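Local coordinates for cytochrome c-552 Ks_3358 (Candidatus Kuenenia stuttgartiensis, PDB 5MXZ), which probably transfers electrons through a covalently bound heme c, as expected of a small cytochrome c from an anammox bacterium, at residues A38-Q41 against A42-D46; D46-I49 against I50-I53. The protein carries 1 engineered substitution. All coordinates share one frame; numbering follows the deposited sequence. Where two conformers were deposited one is given.

How the contacts relate
Contact 1 (38-46) and contact 2 (46-53) follow one another along the chain and share Asp46: the first spans the short helix 38-43 and the turn leaving it, the second the opening turns of helix 46-55. They lie about 11 Å apart, centre to centre. They also touch through side chains, since Ile49 CG1 packs 3.7 Å from Thr44 CG2 and 4.2 Å from Trp40 CH2. Both reach the heme: of one propionate of heme c, O1A accepts from Trp40 NE1 (3.0 Å) and O2A from Arg48 NH1 (2.9 Å). The carboxylate is thus gripped from two successive helices, while a zinc ion on Asp46 marks their junction.

Contact 1 of 2, residues A38-Q41 against A42-D46. With ZN (zinc ion), chain F; HEC (heme c), chain B; EDO (1,2-ethanediol), chain R.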
loop_
_atom_site.group_PDB
_atom_site.type_symbol
_atom_site.label_atom_id
_atom_site.label_comp_id
_atom_site.label_asym_id
_atom_site.label_seq_id
_atom_site.Cartn_x
_atom_site.Cartn_y
_atom_site.Cartn_z
ATOM N N ALA A 38 12.008 2.918 8.640
ATOM C CA ALA A 38 11.742 2.615 10.049
ATOM C C ALA A 38 10.847 3.651 10.736
ATOM O O ALA A 38 9.905 3.266 11.441
ATOM C CB ALA A 38 13.045 2.437 10.819
ATOM N N GLU A 39 11.139 4.939 10.513
ATOM C CA GLU A 39 10.367 6.043 11.092
ATOM C C GLU A 39 8.920 6.049 10.596
ATOM O O GLU A 39 7.987 6.209 11.392
ATOM C CB GLU A 39 11.033 7.398 10.811
ATOM C CG GLU A 39 12.319 7.661 11.585
ATOM C CD GLU A 39 13.562 7.228 10.827
ATOM O OE1 GLU A 39 13.443 6.419 9.882
ATOM O OE2 GLU A 39 14.663 7.702 11.178
ATOM N N TRP A 40 8.741 5.877 9.280
ATOM C CA TRP A 40 7.398 5.832 8.690
ATOM C C TRP A 40 6.592 4.669 9.266
ATOM O O TRP A 40 5.449 4.859 9.672
ATOM C CB TRP A 40 7.411 5.761 7.151
ATOM C CG TRP A 40 5.998 5.743 6.606
ATOM C CD1 TRP A 40 5.180 6.826 6.410
ATOM C CD2 TRP A 40 5.221 4.589 6.255
ATOM N NE1 TRP A 40 3.957 6.419 5.938
ATOM C CE2 TRP A 40 3.949 5.053 5.837
ATOM C CE3 TRP A 40 5.478 3.207 6.247
ATOM C CZ2 TRP A 40 2.932 4.184 5.412
ATOM C CZ3 TRP A 40 4.462 2.338 5.820
ATOM C CH2 TRP A 40 3.203 2.837 5.407
ATOM N N GLN A 41 7.204 3.486 9.314
ATOM C CA GLN A 41 6.554 2.285 9.836
ATOM C C GLN A 41 6.135 2.463 11.299
ATOM O O GLN A 41 4.997 2.145 11.662
ATOM C CB GLN A 41 7.462 1.059 9.678
ATOM C CG GLN A 41 7.760 0.630 8.244
ATOM C CD GLN A 41 6.594 -0.053 7.547
ATOM O OE1 GLN A 41 5.597 -0.423 8.175
ATOM N NE2 GLN A 41 6.715 -0.221 6.238
ATOM N N ALA A 42 7.047 3.008 12.108
ATOM C CA ALA A 42 6.821 3.251 13.542
ATOM C C ALA A 42 5.674 4.230 13.834
ATOM O O ALA A 42 4.911 4.033 14.790
ATOM C CB ALA A 42 8.112 3.727 14.200
ATOM N N LYS A 43 5.552 5.269 13.008
ATOM C CA LYS A 43 4.524 6.303 13.191
ATOM C C LYS A 43 3.170 5.996 12.530
ATOM O O LYS A 43 2.185 6.693 12.789
ATOM C CB LYS A 43 5.046 7.684 12.751
ATOM C CG LYS A 43 5.124 7.908 11.247
ATOM C CD LYS A 43 5.592 9.317 10.909
ATOM C CE LYS A 43 5.860 9.454 9.418
ATOM N NZ LYS A 43 6.373 10.806 9.051
ATOM N N THR A 44 3.128 4.971 11.679
ATOM C CA THR A 44 1.923 4.655 10.908
ATOM C C THR A 44 1.198 3.454 11.495
ATOM O O THR A 44 1.785 2.379 11.649
ATOM C CB THR A 44 2.253 4.428 9.416
ATOM O OG1 THR A 44 2.997 5.548 8.920
ATOM C CG2 THR A 44 0.986 4.250 8.583
ATOM N N SER A 45 -0.076 3.657 11.829
ATOM C CA SER A 45 -0.928 2.603 12.380
ATOM C C SER A 45 -1.481 1.724 11.268
ATOM O O SER A 45 -1.566 2.159 10.110
ATOM C CB SER A 45 -2.097 3.210 13.168
ATOM O OG SER A 45 -3.037 3.814 12.292
ATOM N N ASP A 46 -1.880 0.501 11.628
ATOM C CA ASP A 46 -2.567 -0.403 10.688
ATOM C C ASP A 46 -3.825 0.217 10.112
ATOM O O ASP A 46 -4.102 0.070 8.920
ATOM C CB ASP A 46 -2.916 -1.723 11.367
ATOM C CG ASP A 46 -1.692 -2.533 11.708
ATOM O OD1 ASP A 46 -0.561 -2.119 11.370
ATOM O OD2 ASP A 46 -1.847 -3.599 12.326
HETATM ZN ZN ZN F . 0.147 -3.892 13.171
HETATM FE FE HEC B . -0.659 3.743 -2.531
HETATM C CHA HEC B . 0.028 6.309 -0.347
HETATM C CHB HEC B . -0.578 1.477 0.051
HETATM C CHC HEC B . -1.920 1.340 -4.660
HETATM C CHD HEC B . 0.047 5.783 -5.183
HETATM N NA HEC B . -0.354 3.881 -0.470
HETATM C C1A HEC B . -0.014 4.967 0.239
HETATM C C2A HEC B . 0.180 4.746 1.687
HETATM C C3A HEC B . -0.007 3.296 1.823
HETATM C C4A HEC B . -0.317 2.881 0.427
HETATM C CMA HEC B . 0.079 2.456 3.076
HETATM C CAA HEC B . 0.552 5.788 2.709
HETATM C CBA HEC B . -0.475 6.196 3.730
HETATM C CGA HEC B . 0.251 7.058 4.746
HETATM O O1A HEC B . 1.460 7.344 4.599
HETATM O O2A HEC B . -0.398 7.464 5.717
HETATM N NB HEC B . -1.193 1.732 -2.332
HETATM C C1B HEC B . -1.076 0.953 -1.227
HETATM C C2B HEC B . -1.519 -0.462 -1.379
HETATM C C3B HEC B . -1.916 -0.459 -2.793
HETATM C C4B HEC B . -1.660 0.906 -3.282
HETATM C CMB HEC B . -1.527 -1.576 -0.363
HETATM C CAB HEC B . -2.477 -1.569 -3.580
HETATM C CBB HEC B . -3.869 -2.020 -3.190
HETATM N NC HEC B . -0.923 3.587 -4.598
HETATM C C1C HEC B . -1.382 2.539 -5.312
HETATM C C2C HEC B . -1.389 2.722 -6.794
HETATM C C3C HEC B . -0.807 4.067 -6.914
HETATM C C4C HEC B . -0.535 4.485 -5.523
HETATM C CMC HEC B . -1.861 1.768 -7.862
HETATM C CAC HEC B . -0.500 4.827 -8.165
HETATM C CBC HEC B . -1.626 5.178 -9.105
HETATM N ND HEC B . -0.092 5.734 -2.726
HETATM C C1D HEC B . 0.153 6.414 -3.862
HETATM C C2D HEC B . 0.534 7.832 -3.681
HETATM C C3D HEC B . 0.535 7.983 -2.220
HETATM C C4D HEC B . 0.148 6.633 -1.763
HETATM C CMD HEC B . 0.862 8.862 -4.730
HETATM C CAD HEC B . 0.807 9.199 -1.378
HETATM C CBD HEC B . -0.587 9.716 -0.987
HETATM C CGD HEC B . -0.812 9.909 0.506
HETATM O O1D HEC B . -1.849 10.512 0.876
HETATM O O2D HEC B . 0.015 9.479 1.345
HETATM C C1 EDO R . 1.001 2.274 15.655
HETATM O O1 EDO R . 0.955 3.684 15.401
HETATM C C2 EDO R . 2.456 1.816 15.665
HETATM O O2 EDO R . 3.022 1.972 14.357
#
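Trp40 and Thr44 meet at the C-terminal end of helix 38-43, a short helix of the cytochrome c domain beside a heme propionate. Thr44, the first residue to leave helical backbone angles, turns its hydroxyl back to the carbonyl four residues earlier, and OG1 donates to Trp40 O at 2.7 Å. This is the tight part of the contact. A chi1 of -53° sets OG1 beside the backbone N, with CG2 anti to that N, and the hydroxyl bonds the carbonyl while also sitting over one face of the indole. CB adds a CH-pi contact, 4.2 Å from the centroid of the Trp40 six-membered ring and 17° off its normal, and CG2 lies 3.7 Å from Trp40 CZ2. The ring's edge serves the heme pocket: Trp40 NE1 donates to O1A of the propionate at 3.0 Å, with an N-H...O angle of 148°. Phe35 and Val80 also pack against the indole, contacts that restrict its rotation. Gln41 NE2 bonds Phe35 O just ahead of the helix and Val80 O, and OE1 bonds Arg81 NH1, joining the helix to the preceding loop and to the C-terminal part.

The other side of the helix is looser and faces solvent. Ala38, Glu39, Ala42 and Lys43 are exposed there, linked mainly by Ala42 N to Ala38 O at 2.9 Å and Lys43 N to Glu39 O at 3.1 Å; Glu39, with Asp37, belongs to a zinc site. The lysine chain, extended beyond CG, crosses the indole at about a right angle, and its CE comes no nearer to Trp40 CD1 than 4.1 Å.

Contact 2 of 2, residues D46-I49 against I50-I53; sequences DERI and IEQI. With ZN (zinc ion), chain F; ZN (zinc ion), chain E; ZN (zinc ion), chain H; HEC (heme c), chain B.
Asp46-Ile49 and Ile50-Ile53 are successive turns of helix 46-55, joined by four regular i to i+4 bonds from Ile50 N to Asp46 O, at 2.8 Å, through to Ile53 N to Ile49 O, at 3.0 Å. Ser45 OG caps the helix at Arg48 N. Bends at chi2 and chi3 (81° and -76°) carry the Arg48 guanidinium forward along the helix, where its edge meets several acceptors. NH1 donates almost straight to a lone pair of Gln52 OE1 (2.8 Å, 174°) and also to heme propionate O2A at 2.9 Å. NH2 makes a salt bridge with Glu51 OE2 at 3.0 Å, met on the anti side of a carboxylate that also binds a zinc ion. Two waters bridge the arginine to Gln52 and to Glu51. These in-plane bonds fix the rotation of the guanidinium, whose charge would probably stabilise the ionised propionate. Gln52 CG rests 3.4 Å from heme C2A, while NE2 bonds Thr57. On the apolar flank Ile49 CG2 and Ile53 CD1 lie side by side, 3.9 Å apart. Helix 46-55 touches the heme through Ile49, Gln52 and Ile53, helix 77-80 through Ile49 and Ile50, and helix 70-75 through Ile50 and Ile53.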
loop_
_atom_site.group_PDB
_atom_site.type_symbol
_atom_site.label_atom_id
_atom_site.label_comp_id
_atom_site.label_asym_id
_atom_site.label_seq_id
_atom_site.Cartn_x
_atom_site.Cartn_y
_atom_site.Cartn_z
ATOM N N ASP A 46 -1.880 0.501 11.628
ATOM C CA ASP A 46 -2.567 -0.403 10.688
ATOM C C ASP A 46 -3.825 0.217 10.112
ATOM O O ASP A 46 -4.102 0.070 8.920
ATOM C CB ASP A 46 -2.916 -1.723 11.367
ATOM C CG ASP A 46 -1.692 -2.533 11.708
ATOM O OD1 ASP A 46 -0.561 -2.119 11.370
ATOM O OD2 ASP A 46 -1.847 -3.599 12.326
ATOM N N GLU A 47 -4.568 0.921 10.968
ATOM C CA GLU A 47 -5.790 1.608 10.576
ATOM C C GLU A 47 -5.551 2.655 9.488
ATOM O O GLU A 47 -6.335 2.739 8.544
ATOM C CB GLU A 47 -6.429 2.249 11.798
ATOM C CG GLU A 47 -7.690 3.039 11.508
ATOM C CD GLU A 47 -8.062 3.958 12.646
ATOM O OE1 GLU A 47 -8.576 5.070 12.380
ATOM O OE2 GLU A 47 -7.851 3.566 13.814
ATOM N N ARG A 48 -4.478 3.441 9.631
ATOM C CA ARG A 48 -4.071 4.428 8.618
ATOM C C ARG A 48 -3.780 3.750 7.278
ATOM O O ARG A 48 -4.228 4.229 6.230
ATOM C CB ARG A 48 -2.866 5.261 9.106
ATOM C CG ARG A 48 -2.243 6.223 8.092
ATOM C CD ARG A 48 -2.988 7.557 7.942
ATOM N NE ARG A 48 -4.231 7.448 7.172
ATOM C CZ ARG A 48 -4.328 7.456 5.838
ATOM N NH1 ARG A 48 -3.253 7.558 5.064
ATOM N NH2 ARG A 48 -5.515 7.340 5.268
ATOM N N ILE A 49 -3.050 2.636 7.326
ATOM C CA ILE A 49 -2.752 1.828 6.139
ATOM C C ILE A 49 -4.052 1.331 5.479
ATOM O O ILE A 49 -4.238 1.511 4.271
ATOM C CB ILE A 49 -1.767 0.662 6.456
ATOM C CG1 ILE A 49 -0.382 1.216 6.862
ATOM C CG2 ILE A 49 -1.634 -0.293 5.269
ATOM C CD1 ILE A 49 0.533 0.235 7.582
ATOM N N ILE A 50 -4.945 0.755 6.287
ATOM C CA ILE A 50 -6.243 0.238 5.823
ATOM C C ILE A 50 -7.099 1.354 5.210
ATOM O O ILE A 50 -7.634 1.186 4.104
ATOM C CB ILE A 50 -6.987 -0.543 6.949
ATOM C CG1 ILE A 50 -6.254 -1.861 7.242
ATOM C CG2 ILE A 50 -8.442 -0.836 6.573
ATOM C CD1 ILE A 50 -6.433 -2.394 8.654
ATOM N N GLU A 51 -7.194 2.489 5.906
ATOM C CA GLU A 51 -7.950 3.639 5.399
ATOM C C GLU A 51 -7.402 4.116 4.053
ATOM O O GLU A 51 -8.180 4.399 3.134
ATOM C CB GLU A 51 -7.981 4.797 6.403
ATOM C CG GLU A 51 -8.977 5.884 6.004
ATOM C CD GLU A 51 -8.943 7.123 6.879
ATOM O OE1 GLU A 51 -10.034 7.596 7.264
ATOM O OE2 GLU A 51 -7.840 7.644 7.158
ATOM N N GLN A 52 -6.074 4.174 3.945
ATOM C CA GLN A 52 -5.416 4.596 2.708
ATOM C C GLN A 52 -5.742 3.683 1.532
ATOM O O GLN A 52 -6.043 4.178 0.446
ATOM C CB GLN A 52 -3.907 4.732 2.893
ATOM C CG GLN A 52 -3.195 5.285 1.659
ATOM C CD GLN A 52 -3.545 6.734 1.359
ATOM O OE1 GLN A 52 -3.721 7.550 2.274
ATOM N NE2 GLN A 52 -3.651 7.061 0.074
ATOM N N ILE A 53 -5.691 2.365 1.748
ATOM C CA ILE A 53 -6.058 1.394 0.703
ATOM C C ILE A 53 -7.543 1.571 0.344
ATOM O O ILE A 53 -7.890 1.647 -0.836
ATOM C CB ILE A 53 -5.752 -0.071 1.115
ATOM C CG1 ILE A 53 -4.272 -0.221 1.489
ATOM C CG2 ILE A 53 -6.133 -1.057 0.001
ATOM C CD1 ILE A 53 -3.946 -1.433 2.342
HETATM ZN ZN ZN F . 0.147 -3.892 13.171
HETATM ZN ZN ZN E . -9.231 4.646 14.949
HETATM ZN ZN ZN H . -8.281 9.596 8.732
HETATM FE FE HEC B . -0.659 3.743 -2.531
HETATM C CHA HEC B . 0.028 6.309 -0.347
HETATM C CHB HEC B . -0.578 1.477 0.051
HETATM C CHC HEC B . -1.920 1.340 -4.660
HETATM C CHD HEC B . 0.047 5.783 -5.183
HETATM N NA HEC B . -0.354 3.881 -0.470
HETATM C C1A HEC B . -0.014 4.967 0.239
HETATM C C2A HEC B . 0.180 4.746 1.687
HETATM C C3A HEC B . -0.007 3.296 1.823
HETATM C C4A HEC B . -0.317 2.881 0.427
HETATM C CMA HEC B . 0.079 2.456 3.076
HETATM C CAA HEC B . 0.552 5.788 2.709
HETATM C CBA HEC B . -0.475 6.196 3.730
HETATM C CGA HEC B . 0.251 7.058 4.746
HETATM O O1A HEC B . 1.460 7.344 4.599
HETATM O O2A HEC B . -0.398 7.464 5.717
HETATM N NB HEC B . -1.193 1.732 -2.332
HETATM C C1B HEC B . -1.076 0.953 -1.227
HETATM C C2B HEC B . -1.519 -0.462 -1.379
HETATM C C3B HEC B . -1.916 -0.459 -2.793
HETATM C C4B HEC B . -1.660 0.906 -3.282
HETATM C CMB HEC B . -1.527 -1.576 -0.363
HETATM C CAB HEC B . -2.477 -1.569 -3.580
HETATM C CBB HEC B . -3.869 -2.020 -3.190
HETATM N NC HEC B . -0.923 3.587 -4.598
HETATM C C1C HEC B . -1.382 2.539 -5.312
HETATM C C2C HEC B . -1.389 2.722 -6.794
HETATM C C3C HEC B . -0.807 4.067 -6.914
HETATM C C4C HEC B . -0.535 4.485 -5.523
HETATM C CMC HEC B . -1.861 1.768 -7.862
HETATM C CAC HEC B . -0.500 4.827 -8.165
HETATM C CBC HEC B . -1.626 5.178 -9.105
HETATM N ND HEC B . -0.092 5.734 -2.726
HETATM C C1D HEC B . 0.153 6.414 -3.862
HETATM C C2D HEC B . 0.534 7.832 -3.681
HETATM C C3D HEC B . 0.535 7.983 -2.220
HETATM C C4D HEC B . 0.148 6.633 -1.763
HETATM C CMD HEC B . 0.862 8.862 -4.730
HETATM C CAD HEC B . 0.807 9.199 -1.378
HETATM C CBD HEC B . -0.587 9.716 -0.987
HETATM C CGD HEC B . -0.812 9.909 0.506
HETATM O O1D HEC B . -1.849 10.512 0.876
HETATM O O2D HEC B . 0.015 9.479 1.345
HETATM O O HOH W 1 -6.831 7.989 2.831
HETATM O O HOH W 2 -6.272 7.165 9.740
#